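Local coordinates for protein Pcdhgb2 (Mus musculus, PDB 5SZR) that probably acts as a calcium-dependent cell-adhesion protein that may help to establish and maintain specific neuronal connections in the brain, at residues I254-L259 with Q292-A297; A218-H223 with A307-R312; I234-A239 with S274-A279. All blocks are in the same frame, centred on the assembly; numbering follows the deposited sequence.

Contact 1: I254-L259 with Q292-A297. With NAG (2-acetamido-2-deoxy-beta-D-glucopyranose), chain E.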
# COMPACT_ATOMS: atom_id res chain seq x y z
N ILE A 254 19.14 2.95 -15.75
CA ILE A 254 20.42 3.50 -15.32
C ILE A 254 20.55 4.89 -15.93
O ILE A 254 20.49 5.04 -17.16
CB ILE A 254 21.60 2.61 -15.73
CG1 ILE A 254 21.55 1.26 -15.02
CG2 ILE A 254 22.92 3.31 -15.45
CD1 ILE A 254 22.71 0.35 -15.38
N ILE A 255 20.77 5.89 -15.09
CA ILE A 255 20.77 7.27 -15.54
C ILE A 255 22.12 7.96 -15.41
O ILE A 255 22.35 8.97 -16.10
CB ILE A 255 19.69 8.09 -14.81
CG1 ILE A 255 19.94 8.05 -13.31
CG2 ILE A 255 18.31 7.56 -15.15
CD1 ILE A 255 19.00 8.90 -12.51
N ALA A 256 23.02 7.48 -14.56
CA ALA A 256 24.30 8.16 -14.39
C ALA A 256 25.34 7.18 -13.88
O ALA A 256 25.01 6.12 -13.33
CB ALA A 256 24.18 9.36 -13.43
N SER A 257 26.61 7.55 -14.06
CA SER A 257 27.74 6.70 -13.73
C SER A 257 29.02 7.50 -13.88
O SER A 257 29.12 8.38 -14.75
CB SER A 257 27.79 5.46 -14.64
OG SER A 257 29.10 4.95 -14.73
N ASP A 258 30.01 7.19 -13.04
CA ASP A 258 31.31 7.84 -13.15
C ASP A 258 32.16 7.29 -14.29
O ASP A 258 33.29 7.75 -14.47
CB ASP A 258 32.09 7.73 -11.83
CG ASP A 258 32.17 6.31 -11.30
OD1 ASP A 258 31.71 5.37 -11.99
OD2 ASP A 258 32.72 6.13 -10.19
N LEU A 259 31.64 6.34 -15.06
CA LEU A 259 32.32 5.85 -16.25
C LEU A 259 32.16 6.83 -17.40
O LEU A 259 31.45 7.84 -17.30
CB LEU A 259 31.78 4.48 -16.66
CG LEU A 259 31.83 3.34 -15.64
CD1 LEU A 259 30.93 2.20 -16.09
CD2 LEU A 259 33.25 2.86 -15.45
N GLN A 292 30.92 3.72 -9.92
CA GLN A 292 29.68 4.18 -9.31
C GLN A 292 28.57 4.28 -10.35
O GLN A 292 28.82 4.50 -11.54
CB GLN A 292 29.88 5.53 -8.63
CG GLN A 292 29.89 5.44 -7.12
CD GLN A 292 30.42 6.69 -6.45
OE1 GLN A 292 31.27 7.40 -7.00
NE2 GLN A 292 29.93 6.98 -5.25
N LEU A 293 27.34 4.13 -9.87
CA LEU A 293 26.18 3.95 -10.72
C LEU A 293 24.97 4.55 -10.03
O LEU A 293 24.80 4.39 -8.82
CB LEU A 293 25.96 2.45 -10.99
CG LEU A 293 25.16 2.00 -12.20
CD1 LEU A 293 25.90 2.38 -13.47
CD2 LEU A 293 24.93 0.50 -12.13
N THR A 294 24.12 5.24 -10.80
CA THR A 294 22.87 5.79 -10.28
C THR A 294 21.70 5.20 -11.06
O THR A 294 21.56 5.46 -12.26
CB THR A 294 22.86 7.32 -10.35
OG1 THR A 294 23.80 7.85 -9.42
CG2 THR A 294 21.47 7.84 -10.00
N LEU A 295 20.87 4.43 -10.38
CA LEU A 295 19.68 3.83 -10.98
C LEU A 295 18.44 4.62 -10.59
O LEU A 295 18.43 5.38 -9.61
CB LEU A 295 19.54 2.37 -10.55
CG LEU A 295 20.70 1.45 -10.90
CD1 LEU A 295 21.69 1.36 -9.74
CD2 LEU A 295 20.22 0.06 -11.30
N GLN A 296 17.38 4.44 -11.37
CA GLN A 296 16.13 5.16 -11.16
C GLN A 296 14.96 4.20 -11.25
O GLN A 296 14.90 3.35 -12.15
CB GLN A 296 15.95 6.29 -12.17
CG GLN A 296 14.58 6.96 -12.08
CD GLN A 296 14.41 8.10 -13.07
OE1 GLN A 296 14.72 9.25 -12.75
NE2 GLN A 296 13.92 7.78 -14.26
N ALA A 297 14.02 4.32 -10.31
CA ALA A 297 12.75 3.62 -10.34
C ALA A 297 11.65 4.62 -10.69
O ALA A 297 11.56 5.68 -10.06
CB ALA A 297 12.43 2.95 -9.01
C1 NAG E . 16.42 11.37 -10.32
C2 NAG E . 15.33 12.43 -10.27
C3 NAG E . 14.81 12.69 -11.69
C4 NAG E . 15.97 13.01 -12.63
C5 NAG E . 17.09 11.96 -12.50
C6 NAG E . 18.35 12.30 -13.26
C7 NAG E . 14.16 12.42 -8.12
C8 NAG E . 12.98 11.92 -7.35
N2 NAG E . 14.24 12.03 -9.39
O3 NAG E . 13.86 13.75 -11.68
O4 NAG E . 15.52 13.03 -13.98
O5 NAG E . 17.47 11.83 -11.12
O6 NAG E . 18.13 13.35 -14.19
O7 NAG E . 15.00 13.16 -7.61

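Contact 2: A218-H223 with A307-R312. With NAG (2-acetamido-2-deoxy-beta-D-glucopyranose), chain E; EDO (1,2-ethanediol), chain Z.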
# COMPACT_ATOMS: atom_id res chain seq x y z
N ALA A 218 18.64 2.17 0.84
CA ALA A 218 19.03 3.56 0.60
C ALA A 218 20.15 3.67 -0.43
O ALA A 218 20.24 4.68 -1.13
CB ALA A 218 19.47 4.20 1.92
N SER A 219 21.00 2.65 -0.53
CA SER A 219 22.03 2.59 -1.55
C SER A 219 22.47 1.13 -1.67
O SER A 219 22.10 0.29 -0.86
CB SER A 219 23.22 3.49 -1.22
OG SER A 219 23.86 3.07 -0.04
N TYR A 220 23.26 0.86 -2.71
CA TYR A 220 23.64 -0.51 -3.04
C TYR A 220 25.16 -0.61 -3.16
O TYR A 220 25.78 0.14 -3.92
CB TYR A 220 22.98 -0.97 -4.34
CG TYR A 220 21.49 -1.24 -4.21
CD1 TYR A 220 21.02 -2.51 -3.90
CD2 TYR A 220 20.55 -0.23 -4.42
CE1 TYR A 220 19.66 -2.77 -3.79
CE2 TYR A 220 19.20 -0.48 -4.31
CZ TYR A 220 18.76 -1.75 -3.99
OH TYR A 220 17.41 -2.00 -3.89
N LEU A 221 25.74 -1.53 -2.40
CA LEU A 221 27.16 -1.87 -2.49
C LEU A 221 27.24 -3.31 -2.99
O LEU A 221 26.79 -4.24 -2.32
CB LEU A 221 27.84 -1.71 -1.14
CG LEU A 221 29.35 -1.93 -1.11
CD1 LEU A 221 30.05 -0.93 -2.03
CD2 LEU A 221 29.89 -1.83 0.30
N VAL A 222 27.82 -3.49 -4.18
CA VAL A 222 27.83 -4.78 -4.86
C VAL A 222 29.27 -5.24 -5.03
O VAL A 222 30.15 -4.44 -5.37
CB VAL A 222 27.11 -4.69 -6.23
CG1 VAL A 222 27.06 -6.06 -6.89
CG2 VAL A 222 25.72 -4.11 -6.05
N HIS A 223 29.51 -6.53 -4.80
CA HIS A 223 30.80 -7.16 -5.03
C HIS A 223 30.69 -8.10 -6.23
O HIS A 223 29.75 -8.91 -6.30
CB HIS A 223 31.27 -7.95 -3.80
CG HIS A 223 31.66 -7.10 -2.64
ND1 HIS A 223 30.74 -6.57 -1.75
CD2 HIS A 223 32.88 -6.68 -2.21
CE1 HIS A 223 31.38 -5.87 -0.83
NE2 HIS A 223 32.67 -5.92 -1.08
N ALA A 307 12.22 7.68 -8.14
CA ALA A 307 13.26 7.80 -7.13
C ALA A 307 14.60 7.39 -7.74
O ALA A 307 14.66 6.65 -8.73
CB ALA A 307 12.97 6.95 -5.89
N ASN A 308 15.67 7.88 -7.12
CA ASN A 308 17.04 7.63 -7.54
C ASN A 308 17.80 6.97 -6.41
O ASN A 308 17.63 7.34 -5.24
CB ASN A 308 17.74 8.92 -7.92
CG ASN A 308 17.13 9.55 -9.13
OD1 ASN A 308 16.79 8.87 -10.10
ND2 ASN A 308 16.98 10.86 -9.10
N VAL A 309 18.65 6.00 -6.75
CA VAL A 309 19.44 5.29 -5.76
C VAL A 309 20.86 5.13 -6.30
O VAL A 309 21.06 4.96 -7.51
CB VAL A 309 18.81 3.93 -5.39
CG1 VAL A 309 18.84 2.98 -6.59
CG2 VAL A 309 19.50 3.31 -4.19
N SER A 310 21.83 5.19 -5.41
CA SER A 310 23.23 5.05 -5.78
C SER A 310 23.68 3.60 -5.59
O SER A 310 23.38 2.98 -4.56
CB SER A 310 24.12 5.98 -4.95
OG SER A 310 25.49 5.80 -5.28
N MET A 311 24.38 3.07 -6.58
CA MET A 311 24.99 1.75 -6.49
C MET A 311 26.49 1.88 -6.72
O MET A 311 26.92 2.54 -7.67
CB MET A 311 24.39 0.78 -7.50
CG MET A 311 25.10 -0.56 -7.54
SD MET A 311 24.42 -1.70 -8.75
CE MET A 311 22.99 -2.32 -7.87
N ARG A 312 27.28 1.26 -5.85
CA ARG A 312 28.71 1.14 -6.03
C ARG A 312 29.06 -0.33 -6.26
O ARG A 312 28.58 -1.21 -5.55
CB ARG A 312 29.49 1.69 -4.83
CG ARG A 312 30.99 1.52 -4.97
CD ARG A 312 31.75 2.18 -3.83
NE ARG A 312 31.81 3.63 -3.97
CZ ARG A 312 32.70 4.28 -4.71
NH1 ARG A 312 33.62 3.60 -5.40
NH2 ARG A 312 32.69 5.60 -4.77
C1 NAG E . 16.42 11.37 -10.32
C2 NAG E . 15.33 12.43 -10.27
C3 NAG E . 14.81 12.69 -11.69
C4 NAG E . 15.97 13.01 -12.63
C5 NAG E . 17.09 11.96 -12.50
C6 NAG E . 18.35 12.30 -13.26
C7 NAG E . 14.16 12.42 -8.12
C8 NAG E . 12.98 11.92 -7.35
N2 NAG E . 14.24 12.03 -9.39
O3 NAG E . 13.86 13.75 -11.68
O4 NAG E . 15.52 13.03 -13.98
O5 NAG E . 17.47 11.83 -11.12
O6 NAG E . 18.13 13.35 -14.19
O7 NAG E . 15.00 13.16 -7.61
C1 EDO Z . 24.15 -3.32 -0.10
O1 EDO Z . 24.66 -2.09 0.44
C2 EDO Z . 24.09 -4.38 1.00
O2 EDO Z . 23.06 -5.33 0.71

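Contact 3: I234-A239 with S274-A279. With MAN (alpha-D-mannopyranose), chain T; MAN (alpha-D-mannopyranose), chain Y.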
# COMPACT_ATOMS: atom_id res chain seq x y z
N ILE A 234 24.62 -9.49 -11.41
CA ILE A 234 25.44 -9.13 -10.26
C ILE A 234 24.64 -8.55 -9.10
O ILE A 234 25.16 -8.54 -7.97
CB ILE A 234 26.58 -8.16 -10.65
CG1 ILE A 234 26.01 -6.81 -11.08
CG2 ILE A 234 27.45 -8.76 -11.75
CD1 ILE A 234 27.07 -5.85 -11.60
N ALA A 235 23.41 -8.08 -9.32
CA ALA A 235 22.59 -7.53 -8.25
C ALA A 235 21.17 -7.34 -8.77
O ALA A 235 20.91 -7.43 -9.98
CB ALA A 235 23.14 -6.20 -7.73
N GLN A 236 20.25 -7.08 -7.85
CA GLN A 236 18.85 -6.82 -8.20
C GLN A 236 18.31 -5.72 -7.30
O GLN A 236 18.15 -5.92 -6.09
CB GLN A 236 18.00 -8.08 -8.06
CG GLN A 236 16.56 -7.88 -8.50
CD GLN A 236 15.78 -9.18 -8.59
OE1 GLN A 236 16.22 -10.22 -8.10
NE2 GLN A 236 14.62 -9.13 -9.23
N VAL A 237 18.02 -4.56 -7.90
CA VAL A 237 17.36 -3.48 -7.18
C VAL A 237 15.86 -3.72 -7.18
O VAL A 237 15.32 -4.37 -8.08
CB VAL A 237 17.71 -2.11 -7.81
CG1 VAL A 237 19.22 -1.88 -7.77
CG2 VAL A 237 17.18 -2.02 -9.23
N SER A 238 15.19 -3.21 -6.15
CA SER A 238 13.74 -3.35 -6.03
C SER A 238 13.18 -2.11 -5.35
O SER A 238 13.73 -1.66 -4.34
CB SER A 238 13.36 -4.61 -5.24
OG SER A 238 11.95 -4.74 -5.13
N ALA A 239 12.11 -1.57 -5.91
CA ALA A 239 11.39 -0.46 -5.31
C ALA A 239 9.92 -0.82 -5.19
O ALA A 239 9.39 -1.62 -5.97
CB ALA A 239 11.55 0.84 -6.12
N SER A 274 12.48 -6.36 -14.07
CA SER A 274 12.91 -7.15 -12.92
C SER A 274 13.87 -6.42 -12.00
O SER A 274 14.00 -6.81 -10.83
CB SER A 274 13.59 -8.44 -13.40
OG SER A 274 14.91 -8.15 -13.82
N GLY A 275 14.55 -5.39 -12.49
CA GLY A 275 15.56 -4.72 -11.70
C GLY A 275 16.87 -5.47 -11.56
O GLY A 275 17.76 -5.00 -10.84
N VAL A 276 17.01 -6.62 -12.22
CA VAL A 276 18.28 -7.33 -12.22
C VAL A 276 19.33 -6.49 -12.93
O VAL A 276 19.08 -5.94 -14.00
CB VAL A 276 18.13 -8.71 -12.88
CG1 VAL A 276 19.49 -9.33 -13.11
CG2 VAL A 276 17.28 -9.62 -12.01
N VAL A 277 20.50 -6.37 -12.31
CA VAL A 277 21.62 -5.62 -12.88
C VAL A 277 22.63 -6.63 -13.42
O VAL A 277 23.11 -7.50 -12.69
CB VAL A 277 22.26 -4.70 -11.83
CG1 VAL A 277 23.46 -3.98 -12.43
CG2 VAL A 277 21.24 -3.72 -11.29
N PHE A 278 22.95 -6.51 -14.71
CA PHE A 278 23.88 -7.41 -15.37
C PHE A 278 25.22 -6.73 -15.61
O PHE A 278 25.27 -5.54 -15.94
CB PHE A 278 23.35 -7.88 -16.73
CG PHE A 278 22.09 -8.69 -16.64
CD1 PHE A 278 22.15 -10.08 -16.61
CD2 PHE A 278 20.85 -8.07 -16.61
CE1 PHE A 278 20.99 -10.83 -16.53
CE2 PHE A 278 19.69 -8.82 -16.53
CZ PHE A 278 19.76 -10.20 -16.49
N ALA A 279 26.30 -7.49 -15.44
CA ALA A 279 27.61 -7.06 -15.92
C ALA A 279 27.71 -7.39 -17.40
O ALA A 279 27.55 -8.55 -17.80
CB ALA A 279 28.72 -7.76 -15.13
C1 MAN T . 20.59 -12.13 -11.22
C2 MAN T . 20.07 -11.32 -10.03
C3 MAN T . 21.12 -11.29 -8.92
C4 MAN T . 21.60 -12.71 -8.57
C5 MAN T . 22.07 -13.45 -9.82
C6 MAN T . 22.40 -14.90 -9.59
O2 MAN T . 18.90 -11.92 -9.46
O3 MAN T . 20.63 -10.62 -7.76
O4 MAN T . 22.68 -12.63 -7.66
O5 MAN T . 21.03 -13.41 -10.84
O6 MAN T . 22.74 -15.48 -10.85
C1 MAN Y . 11.62 -5.92 -4.35
C2 MAN Y . 10.63 -6.55 -5.34
C3 MAN Y . 9.40 -5.66 -5.50
C4 MAN Y . 8.80 -5.27 -4.14
C5 MAN Y . 9.86 -4.71 -3.19
C6 MAN Y . 9.33 -4.53 -1.78
O2 MAN Y . 10.13 -7.80 -4.85
O3 MAN Y . 8.40 -6.28 -6.30
O4 MAN Y . 7.81 -4.27 -4.35
O5 MAN Y . 11.01 -5.61 -3.11
O6 MAN Y . 10.28 -3.80 -1.01

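Contact 1: I254-L259 with Q292-A297
Ile255 sets CG1 between its backbone N and carbonyl carbon (chi1 59°), which brings CG1 within 3.7 Å of Thr294 CG2; Asp258 takes the same kind of first torsion (chi1 52°) and thereby lays its carboxylate across the backbone of Gln292. There Asp258 OD1 accepts from Gln292 N at 2.8 Å, on the syn side but 32° out of the carboxylate plane. Ser257 OG makes a weak bond to Gln292 O (3.2 Å) and takes the N-H of Leu259 at 2.9 Å, an ST turn just where the strand ends. Further back, Ile255 and Ala256 both face Thr294, a classic beta bulge. Its evidence is the shared acceptor: Thr294 O is reached by Ile255 N at 3.0 Å and only weakly by Ala256 N at 3.4 Å, while Thr294 N returns a bond to Ala256 O of 2.8 Å. On the other face, Ile254 crosses Leu293 at about a right angle, its CG2 3.7 Å from Leu293 CD1, and lies side by side with Leu295. Strand 250-257 is an outermost strand of its cadherin sheet. Strand 290-299 is paired on its far side with 306-316 through Leu293 to Met311 and Leu295 to Val309, while Ile254 and Leu293 both pack on Val268 of strand 268-270, which belongs to the second sheet.

Contact 2: A218-H223 with A307-R312
Tyr220 bonds to Ser310 and Arg312, the residues on either side of its bridge partner Met311, in a parallel strand pair whose axes lie 17° apart. Tyr220 N donates to Ser310 O at 2.8 Å, with the donor in the carbonyl plane. Tyr220 O in turn receives Arg312 N at 2.7 Å. Val222 N carries the ladder on to Arg312 O at 2.8 Å, and a further backbone bond joins Val222 to Leu314. The two Tyr220 backbone groups are therefore both spent on 307-312, and the carbonyl takes a CA-H contact besides, from Met311 CA at 3.1 Å. Leu221 N points to the other side of the strand, where a 1,2-ethanediol, probably from the crystallisation liquor, offers O1 at 3.1 Å in a weak bond. Two polar side-chain ends find partners outside the pair: Tyr220 OH has a weak bond with Ser238 N, and Arg312 NH1 binds Ser290 OG. Asn308 ND2 is covalently joined to N-acetylglucosamine, within the N-glycosylation sequon Asn308-Val309-Ser310.

The apolar groups meet on the face that carries Tyr220 and Met311. Val309 CG2 comes to the edge of the tyrosine ring, near its plane and 3.7 Å from CD2. Met311 is extended up to SD and then bends at chi3 (-80°), placing CE 3.8 Å from Tyr220 CB and 3.7 Å from Val222 CG2. The ladder is thus made by main-chain groups, whereas the tyrosine, methionine and valines make this face hydrophobic, against Ala235 and Val237 of the other sheet.

Contact 3: I234-A239 with S274-A279
Gln236 lies over the turn that leads into strand 276-279, and its atoms can be followed one by one. CB sits 3.7 Å from O3 of the chain T mannose. With CG anti to the backbone N (chi1 -176°) the chain runs out extended; CG passes Ser274 O at 3.6 Å, and CD rests 3.8 Å from Val276 CG2. At the tip the amide splits its work: NE2 donates to Ser274 O at 2.9 Å (162° at the hydrogen), with the acceptor close to the amide plane, while OE1 takes a weak bond from O2 of the same sugar at 3.5 Å. The turn is also tied by Val237 N to Gly275 O. Gly275 has positive phi (76°), and a CB there would collide with Val237 O, so the turn has no space for a side chain.

Along the strands, Val277 N gives Ala235 O a bond of 2.6 Å. Val277 O takes Ile234 N at 2.8 Å and, weakly, Ala235 N, the signature of a classic beta bulge. Ile234 puts CG1 obliquely against Val277 and CG2 against the Ala279 methyl. With a glycine in place of Ile234, the CB methyl of Ala279 and CG1 of Val277 would probably lose their apolar cover beside the bulge. Strand 232-240 has 214-215 as its other neighbour in the sheet, and Ser238 makes a backbone bond with His216 just after it; 276-279 is flanked by 268-270. Ala235, Val237 and Val277 face Met311 of the opposing sheet, whereas Gln236 and Val276 turn to the sugar-bearing surface.

Overall arrangement
All three contacts lie in the third cadherin domain of this fragment, EC5 of the protein, with centres 9 Å (contacts 1 and 2), 10 Å (2 and 3) and 12 Å (1 and 3) apart. Contacts 1 and 2 share one sheet, ordered 219-225, 306-316, 290-299, 250-257, and meet where 290-299 pairs with 306-316. Contact 3 belongs to the other sheet. Along the chain, contacts 1 and 3 interleave and both fall inside the long loop closed by contact 2. The sheets stack as the Greek-key sandwich of a cadherin repeat: Leu295 CD2 comes 3.9 Å from Val277 CG2. Calcium sites lie at the junctions between repeats, consistent with a calcium-stiffened adhesive ectodomain.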